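Local coordinates for adenosine monophosphate-protein transferase (Thermoplasma acidophilum, PDB 1RLH), which is of unknown function but belongs to the adenosine-specific kinase family and may transfer adenosine monophosphate to proteins, at residues Ala27-Ile37 / Val117-Leu128; Pro52-Phe60 / Tyr71-Cys82. All coordinates share one frame; numbering follows the deposited sequence.

Interaction 1 of 2, residues Ala27-Ile37 / Val117-Leu128; sequences ANIIVGYSHFI and VGSIFAATANPL
Val31 O accepts two backbone N-H groups at once, from Phe121 N at 2.7 Å and from Ala122 N at 3.0 Å. Phe121 and Ala122 thus both face Val31, which makes a classic beta bulge. It shifts the register by one residue. Past the bulge, Val31 N gives its hydrogen back to Ala122 O, and Ile29 and Thr124 bond in both directions. On the other side of it, Tyr33 and Ser119 form a second two-way pair, and His35 N reaches Val117 O. The Phe121 ring lies beside the backbone of Gly32, with Phe121 CD1 3.5 Å from Gly32 C, and its CZ touches Tyr33 CB at 3.6 Å. Val141 and Val144 of strand 139-146 also touch the Phe121 side chain.

The His35 imidazole lies flat over Gly118. The CA of Gly118 sits 3.4 Å from the centroid of the His35 ring, 5° off the ring normal, a CH-pi contact. With chi1 at -60°, CG stands beside the backbone N and the imidazole folds over the partner strand. In the plane of the ring, His35 NE2 and Ser119 OG are hydrogen-bonded at 2.8 Å. This bond and the glycine below probably fix the turn of the ring.

Leu128 brings CD2 against CG2 of Ile29 (3.8 Å) and CG2 of Val31. At the far end a water donates to Ala27 O and Ala125 O, and Thr124 OG1 accepts from Asn126 N in an ST turn. Together these contacts form an antiparallel edge pairing with a classic bulge, in which strand 118-124 closes one side of the five-stranded sheet.

Interaction 2 of 2, residues Pro52-Phe60 / Tyr71-Cys82; sequences PGSKYGIGF and YDGNDDDLVKAC
Asn74 holds CG between its backbone N and carbonyl carbon (chi1 61°), which turns its amide back toward Ser54 and Tyr56. Tyr56 has a like first torsion, 80°, and its ring swings over Gly73. Tyr56 lies in the antiparallel beta hairpin of strands 55-61 and 69-73; Asn74 follows it, just before helix 76-89. The Asn74 amide bridges two backbone groups. Asn74 ND2 donates to Ser54 O at 3.0 Å, close to the amide plane. Asn74 OD1 accepts from Tyr56 N at 2.8 Å. Asn74 N also bonds to Tyr56 O. Gly73 CA lies over one face of the Tyr56 ring, 3.9 Å from the centroid, while the phenol OH is hydrogen-bonded to Asn44. Further along, Ile58 and Asp72 pair in both directions.

Asp75 is the N-cap of the helix: its OD1 accepts from Leu78 N at 2.8 Å. Residues 76-82 of the helix run at 23° to strand 55-60. Gly57 and Gly59 have no side chain between the strand and the helix, which lets the two backbones come close. Leu78 CD1 comes 3.3 Å from Lys55 O, Val79 CG2 lies 4.0 Å from Gly57 CA, and Cys82 SG stands 3.3 Å from Gly57 O.

Overall arrangement
The two contacts belong to the same five-stranded antiparallel sheet, in the order 69-73, 55-61, 94-100, 28-34, 118-124. Interaction 2 pairs the strands at one border and interaction 1 those at the other, with strand 94-100 bonded to the inner strand of each. Their centres lie about 14 Å apart. They meet where Phe60 CE1 packs on Ser34 OG (3.2 Å). Both segments of interaction 2 fall between the two segments of interaction 1 in the sequence. Helices 76-89 and 104-115 follow the hairpin and strand 94-100. Both contacts lie in the part of the chain that belongs to the adenosine-specific kinase family; they pair four of the five strands of the sheet.

Interaction 1 of 2, residues Ala27-Ile37 / Val117-Leu128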
loop_
_atom_site.group_PDB
_atom_site.type_symbol
_atom_site.label_atom_id
_atom_site.label_comp_id
_atom_site.label_asym_id
_atom_site.label_seq_id
_atom_site.Cartn_x
_atom_site.Cartn_y
_atom_site.Cartn_z
ATOM N N ALA A 27 -13.237 2.237 4.343
ATOM C CA ALA A 27 -12.352 1.998 3.211
ATOM C C ALA A 27 -11.598 0.678 3.340
ATOM O O ALA A 27 -11.359 0.187 4.440
ATOM C CB ALA A 27 -11.359 3.141 3.068
ATOM N N ASN A 28 -11.246 0.107 2.194
ATOM C CA ASN A 28 -10.486 -1.131 2.146
ATOM C C ASN A 28 -9.135 -0.729 1.591
ATOM O O ASN A 28 -9.058 0.065 0.656
ATOM C CB ASN A 28 -11.147 -2.145 1.212
ATOM C CG ASN A 28 -12.523 -2.555 1.688
ATOM O OD1 ASN A 28 -13.529 -1.932 1.343
ATOM N ND2 ASN A 28 -12.569 -3.594 2.502
ATOM N N ILE A 29 -8.072 -1.277 2.162
ATOM C CA ILE A 29 -6.737 -0.931 1.718
ATOM C C ILE A 29 -5.968 -2.114 1.155
ATOM O O ILE A 29 -6.142 -3.254 1.590
ATOM C CB ILE A 29 -5.922 -0.313 2.886
ATOM C CG1 ILE A 29 -4.644 0.341 2.355
ATOM C CG2 ILE A 29 -5.574 -1.391 3.921
ATOM C CD1 ILE A 29 -3.911 1.154 3.428
ATOM N N ILE A 30 -5.143 -1.825 0.157
ATOM C CA ILE A 30 -4.279 -2.823 -0.453
ATOM C C ILE A 30 -2.886 -2.203 -0.463
ATOM O O ILE A 30 -2.697 -1.090 -0.955
ATOM C CB ILE A 30 -4.660 -3.136 -1.914
ATOM C CG1 ILE A 30 -6.085 -3.692 -1.990
ATOM C CG2 ILE A 30 -3.669 -4.151 -2.489
ATOM C CD1 ILE A 30 -6.632 -3.754 -3.404
ATOM N N VAL A 31 -1.918 -2.912 0.105
ATOM C CA VAL A 31 -0.543 -2.431 0.128
ATOM C C VAL A 31 0.278 -3.507 -0.561
ATOM O O VAL A 31 0.158 -4.685 -0.239
ATOM C CB VAL A 31 -0.017 -2.229 1.566
ATOM C CG1 VAL A 31 1.398 -1.667 1.517
ATOM C CG2 VAL A 31 -0.939 -1.271 2.335
ATOM N N GLY A 32 1.100 -3.111 -1.521
ATOM C CA GLY A 32 1.889 -4.109 -2.220
ATOM C C GLY A 32 3.206 -3.616 -2.770
ATOM O O GLY A 32 3.604 -2.470 -2.553
ATOM N N TYR A 33 3.876 -4.514 -3.486
ATOM C CA TYR A 33 5.171 -4.256 -4.107
ATOM C C TYR A 33 4.998 -4.433 -5.616
ATOM O O TYR A 33 4.579 -5.498 -6.061
ATOM C CB TYR A 33 6.190 -5.276 -3.582
ATOM C CG TYR A 33 7.522 -5.261 -4.297
ATOM C CD1 TYR A 33 8.416 -4.203 -4.130
ATOM C CD2 TYR A 33 7.876 -6.294 -5.163
ATOM C CE1 TYR A 33 9.631 -4.174 -4.812
ATOM C CE2 TYR A 33 9.084 -6.276 -5.848
ATOM C CZ TYR A 33 9.955 -5.215 -5.669
ATOM O OH TYR A 33 11.148 -5.197 -6.349
ATOM N N SER A 34 5.310 -3.403 -6.400
ATOM C CA SER A 34 5.163 -3.490 -7.852
ATOM C C SER A 34 6.342 -4.202 -8.517
ATOM O O SER A 34 7.468 -4.155 -8.020
ATOM C CB SER A 34 5.007 -2.087 -8.450
ATOM O OG SER A 34 6.084 -1.252 -8.061
ATOM N N HIS A 35 6.072 -4.867 -9.640
ATOM C CA HIS A 35 7.100 -5.586 -10.395
ATOM C C HIS A 35 7.387 -4.854 -11.701
ATOM O O HIS A 35 6.537 -4.816 -12.595
ATOM C CB HIS A 35 6.634 -7.005 -10.743
ATOM C CG HIS A 35 6.319 -7.857 -9.553
ATOM N ND1 HIS A 35 5.600 -9.029 -9.655
ATOM C CD2 HIS A 35 6.622 -7.713 -8.242
ATOM C CE1 HIS A 35 5.473 -9.570 -8.456
ATOM N NE2 HIS A 35 6.084 -8.792 -7.580
ATOM N N PHE A 36 8.584 -4.288 -11.807
ATOM C CA PHE A 36 9.014 -3.566 -13.000
ATOM C C PHE A 36 8.074 -2.457 -13.467
ATOM O O PHE A 36 8.112 -2.056 -14.633
ATOM C CB PHE A 36 9.258 -4.548 -14.150
ATOM C CG PHE A 36 10.358 -5.531 -13.878
ATOM C CD1 PHE A 36 10.070 -6.866 -13.625
ATOM C CD2 PHE A 36 11.682 -5.114 -13.847
ATOM C CE1 PHE A 36 11.091 -7.776 -13.341
ATOM C CE2 PHE A 36 12.708 -6.014 -13.565
ATOM C CZ PHE A 36 12.414 -7.346 -13.310
ATOM N N ILE A 37 7.231 -1.964 -12.564
ATOM C CA ILE A 37 6.310 -0.881 -12.894
ATOM C C ILE A 37 7.045 0.437 -12.669
ATOM O O ILE A 37 7.735 0.603 -11.661
ATOM C CB ILE A 37 5.054 -0.907 -11.997
ATOM C CG1 ILE A 37 4.268 -2.197 -12.238
ATOM C CG2 ILE A 37 4.188 0.315 -12.271
ATOM C CD1 ILE A 37 3.844 -2.401 -13.678
ATOM N N VAL A 117 0.759 -7.793 -11.511
ATOM C CA VAL A 117 1.868 -6.865 -11.696
ATOM C C VAL A 117 2.602 -6.563 -10.393
ATOM O O VAL A 117 3.391 -5.620 -10.321
ATOM C CB VAL A 117 1.370 -5.533 -12.293
ATOM C CG1 VAL A 117 0.809 -5.764 -13.694
ATOM C CG2 VAL A 117 0.306 -4.927 -11.389
ATOM N N GLY A 118 2.342 -7.357 -9.360
ATOM C CA GLY A 118 3.012 -7.123 -8.093
ATOM C C GLY A 118 2.744 -8.166 -7.033
ATOM O O GLY A 118 2.075 -9.171 -7.277
ATOM N N SER A 119 3.284 -7.919 -5.845
ATOM C CA SER A 119 3.121 -8.813 -4.712
ATOM C C SER A 119 2.278 -8.080 -3.681
ATOM O O SER A 119 2.354 -6.861 -3.578
ATOM C CB SER A 119 4.489 -9.164 -4.127
ATOM O OG SER A 119 5.268 -9.845 -5.094
ATOM N N ILE A 120 1.473 -8.815 -2.922
ATOM C CA ILE A 120 0.604 -8.187 -1.931
ATOM C C ILE A 120 1.172 -8.262 -0.513
ATOM O O ILE A 120 1.581 -9.329 -0.065
ATOM C CB ILE A 120 -0.804 -8.850 -1.939
ATOM C CG1 ILE A 120 -1.400 -8.801 -3.353
ATOM C CG2 ILE A 120 -1.725 -8.148 -0.938
ATOM C CD1 ILE A 120 -1.477 -7.413 -3.962
ATOM N N PHE A 121 1.196 -7.123 0.181
ATOM C CA PHE A 121 1.677 -7.062 1.562
ATOM C C PHE A 121 0.468 -7.116 2.493
ATOM O O PHE A 121 0.505 -7.758 3.542
ATOM C CB PHE A 121 2.440 -5.760 1.824
ATOM C CG PHE A 121 3.796 -5.698 1.173
ATOM C CD1 PHE A 121 4.206 -4.548 0.506
ATOM C CD2 PHE A 121 4.673 -6.775 1.248
ATOM C CE1 PHE A 121 5.472 -4.471 -0.078
ATOM C CE2 PHE A 121 5.941 -6.707 0.668
ATOM C CZ PHE A 121 6.339 -5.554 0.006
ATOM N N ALA A 122 -0.599 -6.429 2.093
ATOM C CA ALA A 122 -1.837 -6.389 2.871
ATOM C C ALA A 122 -3.044 -6.123 1.976
ATOM O O ALA A 122 -2.933 -5.493 0.933
ATOM C CB ALA A 122 -1.755 -5.313 3.943
ATOM N N ALA A 123 -4.197 -6.612 2.412
ATOM C CA ALA A 123 -5.458 -6.445 1.697
ATOM C C ALA A 123 -6.461 -6.628 2.821
ATOM O O ALA A 123 -6.782 -7.755 3.195
ATOM C CB ALA A 123 -5.609 -7.538 0.644
ATOM N N THR A 124 -6.958 -5.524 3.370
ATOM C CA THR A 124 -7.848 -5.635 4.516
ATOM C C THR A 124 -8.612 -4.351 4.809
ATOM O O THR A 124 -8.347 -3.308 4.220
ATOM C CB THR A 124 -7.008 -5.985 5.775
ATOM O OG1 THR A 124 -7.859 -6.171 6.908
ATOM C CG2 THR A 124 -6.016 -4.850 6.078
ATOM N N ALA A 125 -9.559 -4.451 5.737
ATOM C CA ALA A 125 -10.348 -3.311 6.172
ATOM C C ALA A 125 -9.980 -3.055 7.632
ATOM O O ALA A 125 -10.356 -2.035 8.213
ATOM C CB ALA A 125 -11.838 -3.619 6.050
ATOM N N ASN A 126 -9.229 -3.988 8.213
ATOM C CA ASN A 126 -8.794 -3.904 9.610
ATOM C C ASN A 126 -7.704 -2.869 9.835
ATOM O O ASN A 126 -7.012 -2.462 8.895
ATOM C CB ASN A 126 -8.207 -5.240 10.076
ATOM C CG ASN A 126 -9.192 -6.376 10.024
ATOM O OD1 ASN A 126 -8.809 -7.523 9.786
ATOM N ND2 ASN A 126 -10.463 -6.079 10.264
ATOM N N PRO A 127 -7.531 -2.430 11.093
ATOM C CA PRO A 127 -6.485 -1.452 11.391
ATOM C C PRO A 127 -5.219 -2.148 10.907
ATOM O O PRO A 127 -5.068 -3.361 11.086
ATOM C CB PRO A 127 -6.549 -1.342 12.907
ATOM C CG PRO A 127 -8.011 -1.505 13.171
ATOM C CD PRO A 127 -8.370 -2.677 12.281
ATOM N N LEU A 128 -4.311 -1.396 10.303
ATOM C CA LEU A 128 -3.116 -2.005 9.743
ATOM C C LEU A 128 -1.822 -1.266 10.028
ATOM O O LEU A 128 -1.752 -0.043 9.922
ATOM C CB LEU A 128 -3.304 -2.126 8.231
ATOM C CG LEU A 128 -2.154 -2.660 7.383
ATOM C CD1 LEU A 128 -1.984 -4.147 7.640
ATOM C CD2 LEU A 128 -2.449 -2.393 5.916
HETATM O O HOH W 1 -11.949 0.042 7.111
#

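Interaction 2 of 2, residues Pro52-Phe60 / Tyr71-Cys82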
loop_
_atom_site.group_PDB
_atom_site.type_symbol
_atom_site.label_atom_id
_atom_site.label_comp_id
_atom_site.label_asym_id
_atom_site.label_seq_id
_atom_site.Cartn_x
_atom_site.Cartn_y
_atom_site.Cartn_z
ATOM N N PRO A 52 -15.121 1.025 -10.951
ATOM C CA PRO A 52 -16.179 1.921 -11.429
ATOM C C PRO A 52 -17.346 1.970 -10.460
ATOM O O PRO A 52 -17.733 0.949 -9.894
ATOM C CB PRO A 52 -16.585 1.301 -12.763
ATOM C CG PRO A 52 -15.340 0.647 -13.225
ATOM C CD PRO A 52 -14.859 -0.015 -11.956
ATOM N N GLY A 53 -17.906 3.157 -10.273
ATOM C CA GLY A 53 -19.030 3.294 -9.369
ATOM C C GLY A 53 -18.605 3.456 -7.926
ATOM O O GLY A 53 -19.427 3.778 -7.066
ATOM N N SER A 54 -17.321 3.234 -7.655
ATOM C CA SER A 54 -16.802 3.366 -6.301
ATOM C C SER A 54 -15.816 4.523 -6.215
ATOM O O SER A 54 -15.436 5.107 -7.229
ATOM C CB SER A 54 -16.100 2.078 -5.872
ATOM O OG SER A 54 -14.857 1.937 -6.536
ATOM N N LYS A 55 -15.419 4.860 -4.994
ATOM C CA LYS A 55 -14.462 5.933 -4.768
ATOM C C LYS A 55 -13.139 5.259 -4.440
ATOM O O LYS A 55 -13.104 4.292 -3.679
ATOM C CB LYS A 55 -14.910 6.816 -3.600
ATOM C CG LYS A 55 -16.223 7.546 -3.847
ATOM C CD LYS A 55 -16.111 8.493 -5.033
ATOM C CE LYS A 55 -17.421 9.228 -5.284
ATOM N NZ LYS A 55 -17.316 10.164 -6.440
ATOM N N TYR A 56 -12.051 5.759 -5.012
ATOM C CA TYR A 56 -10.758 5.140 -4.763
ATOM C C TYR A 56 -9.598 6.111 -4.882
ATOM O O TYR A 56 -9.745 7.239 -5.353
ATOM C CB TYR A 56 -10.542 3.985 -5.747
ATOM C CG TYR A 56 -10.094 4.430 -7.124
ATOM C CD1 TYR A 56 -8.746 4.381 -7.492
ATOM C CD2 TYR A 56 -11.011 4.931 -8.051
ATOM C CE1 TYR A 56 -8.323 4.820 -8.748
ATOM C CE2 TYR A 56 -10.595 5.374 -9.311
ATOM C CZ TYR A 56 -9.252 5.314 -9.651
ATOM O OH TYR A 56 -8.842 5.748 -10.894
ATOM N N GLY A 57 -8.438 5.640 -4.447
ATOM C CA GLY A 57 -7.228 6.426 -4.517
ATOM C C GLY A 57 -6.082 5.446 -4.666
ATOM O O GLY A 57 -6.187 4.300 -4.220
ATOM N N ILE A 58 -5.005 5.878 -5.311
ATOM C CA ILE A 58 -3.832 5.034 -5.492
ATOM C C ILE A 58 -2.576 5.858 -5.259
ATOM O O ILE A 58 -2.464 6.980 -5.749
ATOM C CB ILE A 58 -3.726 4.468 -6.924
ATOM C CG1 ILE A 58 -5.013 3.749 -7.317
ATOM C CG2 ILE A 58 -2.544 3.502 -7.001
ATOM C CD1 ILE A 58 -5.021 3.278 -8.762
ATOM N N GLY A 59 -1.637 5.286 -4.512
ATOM C CA GLY A 59 -0.371 5.941 -4.236
ATOM C C GLY A 59 0.730 5.001 -4.695
ATOM O O GLY A 59 0.611 3.790 -4.525
ATOM N N PHE A 60 1.797 5.548 -5.274
ATOM C CA PHE A 60 2.904 4.731 -5.776
ATOM C C PHE A 60 4.243 5.390 -5.447
ATOM O O PHE A 60 4.442 6.570 -5.719
ATOM C CB PHE A 60 2.766 4.555 -7.295
ATOM C CG PHE A 60 3.921 3.828 -7.935
ATOM C CD1 PHE A 60 4.168 2.488 -7.647
ATOM C CD2 PHE A 60 4.769 4.489 -8.820
ATOM C CE1 PHE A 60 5.248 1.816 -8.233
ATOM C CE2 PHE A 60 5.849 3.829 -9.409
ATOM C CZ PHE A 60 6.089 2.490 -9.115
ATOM N N TYR A 71 0.280 9.462 -7.826
ATOM C CA TYR A 71 -1.075 9.134 -7.408
ATOM C C TYR A 71 -2.131 9.300 -8.490
ATOM O O TYR A 71 -1.896 9.918 -9.525
ATOM C CB TYR A 71 -1.455 9.991 -6.195
ATOM C CG TYR A 71 -1.557 11.471 -6.508
ATOM C CD1 TYR A 71 -2.729 12.012 -7.040
ATOM C CD2 TYR A 71 -0.471 12.323 -6.306
ATOM C CE1 TYR A 71 -2.813 13.370 -7.369
ATOM C CE2 TYR A 71 -0.548 13.679 -6.632
ATOM C CZ TYR A 71 -1.720 14.192 -7.161
ATOM O OH TYR A 71 -1.798 15.529 -7.485
ATOM N N ASP A 72 -3.302 8.734 -8.219
ATOM C CA ASP A 72 -4.454 8.796 -9.110
ATOM C C ASP A 72 -5.659 8.453 -8.241
ATOM O O ASP A 72 -5.500 7.959 -7.124
ATOM C CB ASP A 72 -4.331 7.780 -10.253
ATOM C CG ASP A 72 -3.741 8.384 -11.523
ATOM O OD1 ASP A 72 -4.305 9.374 -12.034
ATOM O OD2 ASP A 72 -2.718 7.863 -12.021
ATOM N N GLY A 73 -6.858 8.716 -8.745
ATOM C CA GLY A 73 -8.053 8.421 -7.976
ATOM C C GLY A 73 -9.184 9.375 -8.301
ATOM O O GLY A 73 -9.020 10.276 -9.123
ATOM N N ASN A 74 -10.330 9.180 -7.655
ATOM C CA ASN A 74 -11.489 10.035 -7.890
ATOM C C ASN A 74 -12.071 10.560 -6.582
ATOM O O ASN A 74 -13.201 11.039 -6.543
ATOM C CB ASN A 74 -12.569 9.265 -8.653
ATOM C CG ASN A 74 -13.077 8.059 -7.888
ATOM O OD1 ASN A 74 -12.786 7.891 -6.701
ATOM N ND2 ASN A 74 -13.847 7.213 -8.563
ATOM N N ASP A 75 -11.292 10.456 -5.512
ATOM C CA ASP A 75 -11.721 10.922 -4.201
ATOM C C ASP A 75 -10.527 11.562 -3.510
ATOM O O ASP A 75 -9.525 10.899 -3.242
ATOM C CB ASP A 75 -12.256 9.749 -3.373
ATOM C CG ASP A 75 -12.765 10.176 -2.012
ATOM O OD1 ASP A 75 -11.940 10.506 -1.136
ATOM O OD2 ASP A 75 -13.997 10.184 -1.817
ATOM N N ASP A 76 -10.637 12.856 -3.227
ATOM C CA ASP A 76 -9.555 13.596 -2.589
ATOM C C ASP A 76 -9.104 13.034 -1.249
ATOM O O ASP A 76 -7.906 12.961 -0.981
ATOM C CB ASP A 76 -9.946 15.067 -2.423
ATOM C CG ASP A 76 -9.977 15.807 -3.745
ATOM O OD1 ASP A 76 -8.992 15.700 -4.504
ATOM O OD2 ASP A 76 -10.978 16.499 -4.025
ATOM N N ASP A 77 -10.055 12.641 -0.407
ATOM C CA ASP A 77 -9.715 12.094 0.899
ATOM C C ASP A 77 -8.947 10.782 0.784
ATOM O O ASP A 77 -7.994 10.552 1.528
ATOM C CB ASP A 77 -10.976 11.875 1.738
ATOM C CG ASP A 77 -11.730 13.163 2.002
ATOM O OD1 ASP A 77 -11.095 14.149 2.434
ATOM O OD2 ASP A 77 -12.960 13.187 1.783
ATOM N N LEU A 78 -9.361 9.922 -0.141
ATOM C CA LEU A 78 -8.684 8.640 -0.327
ATOM C C LEU A 78 -7.307 8.837 -0.952
ATOM O O LEU A 78 -6.340 8.168 -0.576
ATOM C CB LEU A 78 -9.525 7.708 -1.200
ATOM C CG LEU A 78 -10.897 7.327 -0.638
ATOM C CD1 LEU A 78 -11.549 6.292 -1.544
ATOM C CD2 LEU A 78 -10.743 6.773 0.767
ATOM N N VAL A 79 -7.219 9.752 -1.912
ATOM C CA VAL A 79 -5.948 10.029 -2.561
ATOM C C VAL A 79 -4.953 10.578 -1.541
ATOM O O VAL A 79 -3.802 10.152 -1.507
ATOM C CB VAL A 79 -6.109 11.051 -3.714
ATOM C CG1 VAL A 79 -4.740 11.482 -4.222
ATOM C CG2 VAL A 79 -6.912 10.434 -4.852
ATOM N N LYS A 80 -5.398 11.512 -0.705
ATOM C CA LYS A 80 -4.526 12.099 0.308
ATOM C C LYS A 80 -4.053 11.050 1.307
ATOM O O LYS A 80 -2.919 11.094 1.774
ATOM C CB LYS A 80 -5.245 13.227 1.056
ATOM C CG LYS A 80 -5.505 14.455 0.200
ATOM C CD LYS A 80 -6.239 15.532 0.979
ATOM C CE LYS A 80 -6.624 16.683 0.071
ATOM N NZ LYS A 80 -5.443 17.208 -0.663
ATOM N N ALA A 81 -4.931 10.110 1.640
ATOM C CA ALA A 81 -4.570 9.053 2.574
ATOM C C ALA A 81 -3.520 8.145 1.933
ATOM O O ALA A 81 -2.588 7.708 2.605
ATOM C CB ALA A 81 -5.804 8.246 2.965
ATOM N N CYS A 82 -3.671 7.864 0.638
ATOM C CA CYS A 82 -2.707 7.017 -0.074
ATOM C C CYS A 82 -1.337 7.675 -0.120
ATOM O O CYS A 82 -0.311 7.018 0.041
ATOM C CB CYS A 82 -3.170 6.736 -1.507
ATOM S SG CYS A 82 -4.531 5.566 -1.637
#